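PDB 2XET: F1 capsule-anchoring protein, which serves as the outer-membrane usher Caf1A of Yersinia pestis, its C-terminal domain being important for assembly of the F1 capsular antigen. Local coordinates for residues G2-L8 and S38-G44; L45-I51 and S64-P70. All blocks are in the same frame, centred on the assembly; numbering follows the deposited sequence.

Interaction 1: G2-L8 and S38-G44; sequences GRLFLHL and SGVYLTG. With SO4 (sulfate ion), chain D.
Phe5 and Tyr41 meet in an edge-to-face aromatic pair with centroids 4.8 Å apart and planes at 51°. Tyr41 CD1 stands above the centre of the Phe5 ring, 3.8 Å from Phe5 CE1. Tyr41 leans over its neighbour because chi1 (-177°) sets CG opposite the backbone N, which lays CD1 on the Phe5 face and brings the far end of the ring beside Arg3, where Tyr41 OH lies 3.5 Å from Arg3 CD. Arg3 bends at chi3 (74°) and turns the edge of its guanidinium to a sulfate ion: Arg3 NE donates to sulfate O1 at 3.0 Å, nearly straight, and NH2 to O3. Gly44 N and Gly1 N also bond this ion, which probably comes from the crystallisation liquor. Arg3 NH1 is held instead by the carbonyls of Ile75 and Gly77, which helps fix the group's rotation.

These side chains are positioned by an antiparallel strand pair, its axes 4.7 Å apart. Leu4 with Leu42 and Leu6 with Val40 are the hydrogen-bonded pairs, each bonded in both directions; Leu6 N to Val40 O, at 2.8 Å, is an example. At the far end Leu8 N donates to Ser38 O, while Ser38 OG returns a bond to Leu8 O of 2.7 Å, arriving tilted from the carbonyl plane. That hydroxyl is also bonded to Val16 N. His7 sets its ring edge against the Ser38 carbonyl.

Leu4, Leu6, Val40 and Leu42 all lie on the face away from the aromatic pair and are buried, with Leu6 CB 4.0 Å from Val40 CG1. Beneath them Leu6 reaches Val67 of strand 62-68 and Ile51 of strand 48-54. Strand 39-45 is outermost within the chain; strand 2-10 lies between it and strand 79-87, to which it bonds in parallel through Phe5 and His7.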
loop_
_atom_site.group_PDB
_atom_site.type_symbol
_atom_site.label_atom_id
_atom_site.label_comp_id
_atom_site.label_asym_id
_atom_site.label_seq_id
_atom_site.Cartn_x
_atom_site.Cartn_y
_atom_site.Cartn_z
ATOM N N GLY A 2 -3.663 -6.223 12.077
ATOM C CA GLY A 2 -3.310 -6.967 10.877
ATOM C C GLY A 2 -1.943 -6.614 10.329
ATOM O O GLY A 2 -1.588 -5.447 10.243
ATOM N N ARG A 3 -1.192 -7.639 9.931
ATOM C CA ARG A 3 0.087 -7.423 9.285
ATOM C C ARG A 3 0.122 -8.145 7.948
ATOM O O ARG A 3 -0.416 -9.266 7.798
ATOM C CB ARG A 3 1.251 -7.830 10.201
ATOM C CG ARG A 3 1.359 -9.300 10.482
ATOM C CD ARG A 3 2.119 -9.641 11.786
ATOM N NE ARG A 3 1.334 -9.349 12.995
ATOM C CZ ARG A 3 0.382 -10.131 13.528
ATOM N NH1 ARG A 3 0.007 -11.289 12.973
ATOM N NH2 ARG A 3 -0.242 -9.739 14.637
ATOM N N LEU A 4 0.750 -7.500 6.970
ATOM C CA LEU A 4 0.770 -8.046 5.619
ATOM C C LEU A 4 1.894 -7.517 4.761
ATOM O O LEU A 4 2.369 -6.395 4.973
ATOM C CB LEU A 4 -0.567 -7.768 4.924
ATOM C CG LEU A 4 -0.662 -6.427 4.189
ATOM C CD1 LEU A 4 -1.685 -6.569 3.070
ATOM C CD2 LEU A 4 -1.048 -5.383 5.186
ATOM N N PHE A 5 2.285 -8.348 3.794
ATOM C CA PHE A 5 3.116 -7.972 2.662
ATOM C C PHE A 5 2.117 -7.582 1.572
ATOM O O PHE A 5 1.240 -8.404 1.210
ATOM C CB PHE A 5 3.927 -9.170 2.157
ATOM C CG PHE A 5 4.985 -9.645 3.131
ATOM C CD1 PHE A 5 6.278 -9.119 3.087
ATOM C CD2 PHE A 5 4.682 -10.615 4.084
ATOM C CE1 PHE A 5 7.252 -9.555 3.993
ATOM C CE2 PHE A 5 5.649 -11.046 4.999
ATOM C CZ PHE A 5 6.931 -10.512 4.948
ATOM N N LEU A 6 2.248 -6.363 1.054
ATOM C CA LEU A 6 1.350 -5.886 -0.000
ATOM C C LEU A 6 2.087 -5.606 -1.307
ATOM O O LEU A 6 2.982 -4.752 -1.352
ATOM C CB LEU A 6 0.634 -4.613 0.473
ATOM C CG LEU A 6 -0.425 -4.027 -0.455
ATOM C CD1 LEU A 6 -1.592 -5.004 -0.622
ATOM C CD2 LEU A 6 -0.895 -2.685 0.106
ATOM N N HIS A 7 1.751 -6.368 -2.354
ATOM C CA HIS A 7 2.365 -6.168 -3.653
ATOM C C HIS A 7 1.521 -5.190 -4.431
ATOM O O HIS A 7 0.352 -5.460 -4.694
ATOM C CB HIS A 7 2.462 -7.497 -4.438
ATOM C CG HIS A 7 3.229 -7.394 -5.716
ATOM N ND1 HIS A 7 3.049 -8.283 -6.758
ATOM C CD2 HIS A 7 4.184 -6.522 -6.125
ATOM C CE1 HIS A 7 3.851 -7.954 -7.757
ATOM N NE2 HIS A 7 4.548 -6.890 -7.401
ATOM N N LEU A 8 2.110 -4.044 -4.766
ATOM C CA LEU A 8 1.400 -2.983 -5.467
ATOM C C LEU A 8 1.791 -2.950 -6.928
ATOM O O LEU A 8 2.947 -3.141 -7.247
ATOM C CB LEU A 8 1.735 -1.625 -4.820
ATOM C CG LEU A 8 1.209 -1.402 -3.400
ATOM C CD1 LEU A 8 2.021 -0.277 -2.739
ATOM C CD2 LEU A 8 -0.292 -1.076 -3.399
ATOM N N SER A 38 8.472 -3.761 -5.586
ATOM C CA SER A 38 7.182 -3.059 -5.606
ATOM C C SER A 38 6.225 -3.576 -4.531
ATOM O O SER A 38 5.000 -3.675 -4.740
ATOM C CB SER A 38 6.529 -3.119 -6.992
ATOM O OG SER A 38 5.486 -2.157 -7.087
ATOM N N GLY A 39 6.807 -3.915 -3.371
ATOM C CA GLY A 39 6.035 -4.298 -2.195
ATOM C C GLY A 39 6.303 -3.441 -0.966
ATOM O O GLY A 39 7.299 -2.708 -0.876
ATOM N N VAL A 40 5.383 -3.522 -0.020
ATOM C CA VAL A 40 5.557 -2.898 1.284
ATOM C C VAL A 40 5.038 -3.821 2.391
ATOM O O VAL A 40 4.094 -4.588 2.178
ATOM C CB VAL A 40 4.843 -1.518 1.316
ATOM C CG1 VAL A 40 3.307 -1.692 1.148
ATOM C CG2 VAL A 40 5.183 -0.761 2.607
ATOM N N TYR A 41 5.665 -3.749 3.562
ATOM C CA TYR A 41 5.202 -4.500 4.725
ATOM C C TYR A 41 4.582 -3.499 5.703
ATOM O O TYR A 41 5.212 -2.484 6.042
ATOM C CB TYR A 41 6.370 -5.252 5.373
ATOM C CG TYR A 41 5.953 -6.120 6.544
ATOM C CD1 TYR A 41 5.246 -7.325 6.336
ATOM C CD2 TYR A 41 6.244 -5.745 7.874
ATOM C CE1 TYR A 41 4.861 -8.141 7.404
ATOM C CE2 TYR A 41 5.846 -6.558 8.959
ATOM C CZ TYR A 41 5.146 -7.753 8.712
ATOM O OH TYR A 41 4.764 -8.551 9.771
ATOM N N LEU A 42 3.355 -3.799 6.142
ATOM C CA LEU A 42 2.556 -2.900 6.983
ATOM C C LEU A 42 2.003 -3.695 8.177
ATOM O O LEU A 42 1.685 -4.891 8.044
ATOM C CB LEU A 42 1.388 -2.316 6.179
ATOM C CG LEU A 42 1.724 -1.481 4.930
ATOM C CD1 LEU A 42 0.481 -1.158 4.080
ATOM C CD2 LEU A 42 2.468 -0.167 5.316
ATOM N N THR A 43 1.899 -3.045 9.334
ATOM C CA THR A 43 1.391 -3.695 10.526
ATOM C C THR A 43 0.405 -2.749 11.235
ATOM O O THR A 43 0.352 -1.542 10.933
ATOM C CB THR A 43 2.550 -4.049 11.518
ATOM O OG1 THR A 43 2.987 -2.844 12.172
ATOM C CG2 THR A 43 3.739 -4.710 10.796
ATOM N N GLY A 44 -0.386 -3.320 12.152
ATOM C CA GLY A 44 -1.324 -2.553 12.985
ATOM C C GLY A 44 -2.526 -2.055 12.218
ATOM O O GLY A 44 -3.132 -1.048 12.592
HETATM S S SO4 D . 0.332 -5.991 14.799
HETATM O O1 SO4 D . 1.551 -6.744 14.464
HETATM O O2 SO4 D . -0.348 -5.642 13.569
HETATM O O3 SO4 D . -0.503 -6.854 15.636
HETATM O O4 SO4 D . 0.730 -4.787 15.541
#

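Interaction 2: L45-I51 and S64-P70; sequences LPKKSKI and SSNVVLP
This is the antiparallel pairing of the beta hairpin formed by strands 48-54 and 62-68, continued by backbone, side-chain and water-mediated bonds where the strands give way to loop. Ser49 with Val67 and Ile51 with Ser65 are its hydrogen-bonded pairs; Val67 N reaches Ser49 O at 2.8 Å. Beyond them Leu69 N bonds Lys47 O, and Lys47, bent at chi4 (41°), brings NZ within 2.8 Å of Leu69 O. One water completes this end: it donates to Pro46 O and Val67 O and accepts from Ser49 OG at 2.8 Å.

Within the transthyretin-like beta domain, the hairpin lies between strands 21-24 and 79-87. On the face that also bears Ser49 and Ser65, Ile51 and Val67 form an apolar patch: Ile51 CD1 touches Val67 CG2 at 3.9 Å, and both residues pack on Leu6. Leu69 CD1 approaches Pro46 O at 3.6 Å and its side chain packs on Leu81. The opposite face, with Lys48, Lys50, Asn66 and Val68, is exposed and mostly polar. There Lys50 and Asn66 run alongside each other, and Lys50 NZ donates to Asn66 OD1 at 2.8 Å, from above the amide carbonyl plane, while Lys48 NZ comes 3.6 Å from Val68 CG1.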
loop_
_atom_site.group_PDB
_atom_site.type_symbol
_atom_site.label_atom_id
_atom_site.label_comp_id
_atom_site.label_asym_id
_atom_site.label_seq_id
_atom_site.Cartn_x
_atom_site.Cartn_y
_atom_site.Cartn_z
ATOM N N LEU A 45 -2.881 -2.766 11.148
ATOM C CA LEU A 45 -3.962 -2.339 10.266
ATOM C C LEU A 45 -5.301 -2.930 10.676
ATOM O O LEU A 45 -5.358 -4.072 11.132
ATOM C CB LEU A 45 -3.669 -2.776 8.829
ATOM C CG LEU A 45 -2.473 -2.134 8.119
ATOM C CD1 LEU A 45 -2.349 -2.698 6.709
ATOM C CD2 LEU A 45 -2.638 -0.634 8.066
ATOM N N PRO A 46 -6.391 -2.166 10.473
ATOM C CA PRO A 46 -7.746 -2.677 10.650
ATOM C C PRO A 46 -8.139 -3.562 9.465
ATOM O O PRO A 46 -7.364 -3.702 8.513
ATOM C CB PRO A 46 -8.585 -1.400 10.666
ATOM C CG PRO A 46 -7.855 -0.497 9.718
ATOM C CD PRO A 46 -6.402 -0.761 10.025
ATOM N N LYS A 47 -9.330 -4.151 9.514
ATOM C CA LYS A 47 -9.771 -5.015 8.420
ATOM C C LYS A 47 -9.792 -4.314 7.049
ATOM O O LYS A 47 -9.430 -4.917 6.041
ATOM C CB LYS A 47 -11.142 -5.642 8.722
ATOM C CG LYS A 47 -11.582 -6.613 7.637
ATOM C CD LYS A 47 -12.833 -7.390 8.004
ATOM C CE LYS A 47 -13.530 -7.927 6.762
ATOM N NZ LYS A 47 -12.601 -8.479 5.709
ATOM N N LYS A 48 -10.197 -3.047 7.016
ATOM C CA LYS A 48 -10.301 -2.306 5.765
ATOM C C LYS A 48 -9.612 -0.961 5.902
ATOM O O LYS A 48 -9.938 -0.183 6.812
ATOM C CB LYS A 48 -11.770 -2.096 5.406
ATOM C CG LYS A 48 -12.495 -3.399 5.107
ATOM C CD LYS A 48 -13.930 -3.177 4.636
ATOM C CE LYS A 48 -14.393 -4.360 3.773
ATOM N NZ LYS A 48 -13.991 -5.682 4.364
ATOM N N SER A 49 -8.665 -0.708 5.003
ATOM C CA SER A 49 -7.904 0.546 4.963
ATOM C C SER A 49 -7.874 1.132 3.546
ATOM O O SER A 49 -8.152 0.432 2.568
ATOM C CB SER A 49 -6.462 0.316 5.425
ATOM O OG SER A 49 -6.446 -0.160 6.744
ATOM N N LYS A 50 -7.524 2.415 3.463
ATOM C CA LYS A 50 -7.269 3.075 2.186
ATOM C C LYS A 50 -5.899 3.727 2.312
ATOM O O LYS A 50 -5.615 4.385 3.320
ATOM C CB LYS A 50 -8.326 4.140 1.883
ATOM C CG LYS A 50 -9.714 3.530 1.578
ATOM C CD LYS A 50 -10.757 4.592 1.263
ATOM C CE LYS A 50 -12.127 3.933 1.120
ATOM N NZ LYS A 50 -12.178 3.097 -0.110
ATOM N N ILE A 51 -5.062 3.521 1.303
ATOM C CA ILE A 51 -3.708 4.098 1.308
ATOM C C ILE A 51 -3.415 4.994 0.109
ATOM O O ILE A 51 -4.053 4.876 -0.951
ATOM C CB ILE A 51 -2.609 2.993 1.430
ATOM C CG1 ILE A 51 -2.649 2.046 0.217
ATOM C CG2 ILE A 51 -2.729 2.235 2.779
ATOM C CD1 ILE A 51 -1.495 1.020 0.150
ATOM N N SER A 64 -3.727 5.405 -5.507
ATOM C CA SER A 64 -4.532 5.084 -4.335
ATOM C C SER A 64 -4.964 3.628 -4.363
ATOM O O SER A 64 -5.319 3.107 -5.418
ATOM C CB SER A 64 -5.770 5.987 -4.270
ATOM O OG SER A 64 -5.368 7.359 -4.164
ATOM N N SER A 65 -4.958 2.991 -3.195
ATOM C CA SER A 65 -5.319 1.573 -3.088
ATOM C C SER A 65 -6.222 1.295 -1.876
ATOM O O SER A 65 -6.069 1.908 -0.820
ATOM C CB SER A 65 -4.033 0.727 -2.904
ATOM O OG SER A 65 -3.234 0.707 -4.074
ATOM N N ASN A 66 -7.144 0.339 -2.021
ATOM C CA ASN A 66 -7.827 -0.227 -0.846
ATOM C C ASN A 66 -7.076 -1.461 -0.338
ATOM O O ASN A 66 -6.517 -2.237 -1.130
ATOM C CB ASN A 66 -9.273 -0.614 -1.175
ATOM C CG ASN A 66 -10.124 0.586 -1.589
ATOM O OD1 ASN A 66 -9.998 1.683 -1.032
ATOM N ND2 ASN A 66 -10.992 0.379 -2.577
ATOM N N VAL A 67 -7.032 -1.619 0.976
ATOM C CA VAL A 67 -6.336 -2.754 1.603
ATOM C C VAL A 67 -7.351 -3.503 2.479
ATOM O O VAL A 67 -7.729 -3.027 3.553
ATOM C CB VAL A 67 -5.105 -2.299 2.445
ATOM C CG1 VAL A 67 -4.307 -3.511 2.947
ATOM C CG2 VAL A 67 -4.165 -1.399 1.613
ATOM N N VAL A 68 -7.785 -4.669 1.995
ATOM C CA VAL A 68 -8.823 -5.472 2.658
ATOM C C VAL A 68 -8.196 -6.785 3.121
ATOM O O VAL A 68 -7.696 -7.549 2.304
ATOM C CB VAL A 68 -10.023 -5.750 1.711
ATOM C CG1 VAL A 68 -11.096 -6.615 2.406
ATOM C CG2 VAL A 68 -10.633 -4.423 1.223
ATOM N N LEU A 69 -8.177 -6.998 4.434
ATOM C CA LEU A 69 -7.601 -8.193 5.032
ATOM C C LEU A 69 -8.681 -9.233 5.219
ATOM O O LEU A 69 -9.846 -8.878 5.466
ATOM C CB LEU A 69 -7.020 -7.878 6.415
ATOM C CG LEU A 69 -5.878 -6.856 6.464
ATOM C CD1 LEU A 69 -5.465 -6.648 7.912
ATOM C CD2 LEU A 69 -4.705 -7.304 5.621
ATOM N N PRO A 70 -8.306 -10.523 5.124
ATOM C CA PRO A 70 -9.226 -11.585 5.524
ATOM C C PRO A 70 -9.700 -11.416 6.982
ATOM O O PRO A 70 -9.059 -10.725 7.751
ATOM C CB PRO A 70 -8.376 -12.856 5.364
ATOM C CG PRO A 70 -7.380 -12.501 4.275
ATOM C CD PRO A 70 -7.037 -11.059 4.587
HETATM O O HOH W 1 -6.462 -2.852 6.105
#

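How the interactions relate
The two contacts follow one another in sequence, 2-8 with 38-44 being completed first, and Gly44 leads directly into Leu45 at a corner between the two strand pairs. Their centres are 10 Å apart, and they touch at that corner: Gly2 N lies 2.9 Å from Leu45 O, a probable hydrogen bond, and Leu4 CD2 packs 3.3 Å from Leu45 CD1. Farther along, Leu8 CD2 approaches Ser65 OG at 3.5 Å. Strand 79-87 connects the pairs through the sheet, lying between strands 62-68 and 2-10. Leu6 of interaction 1 packs on Ile51 and Val67 of interaction 2, so the apolar faces share one core, consistent with the compact transthyretin-like fold of this usher domain.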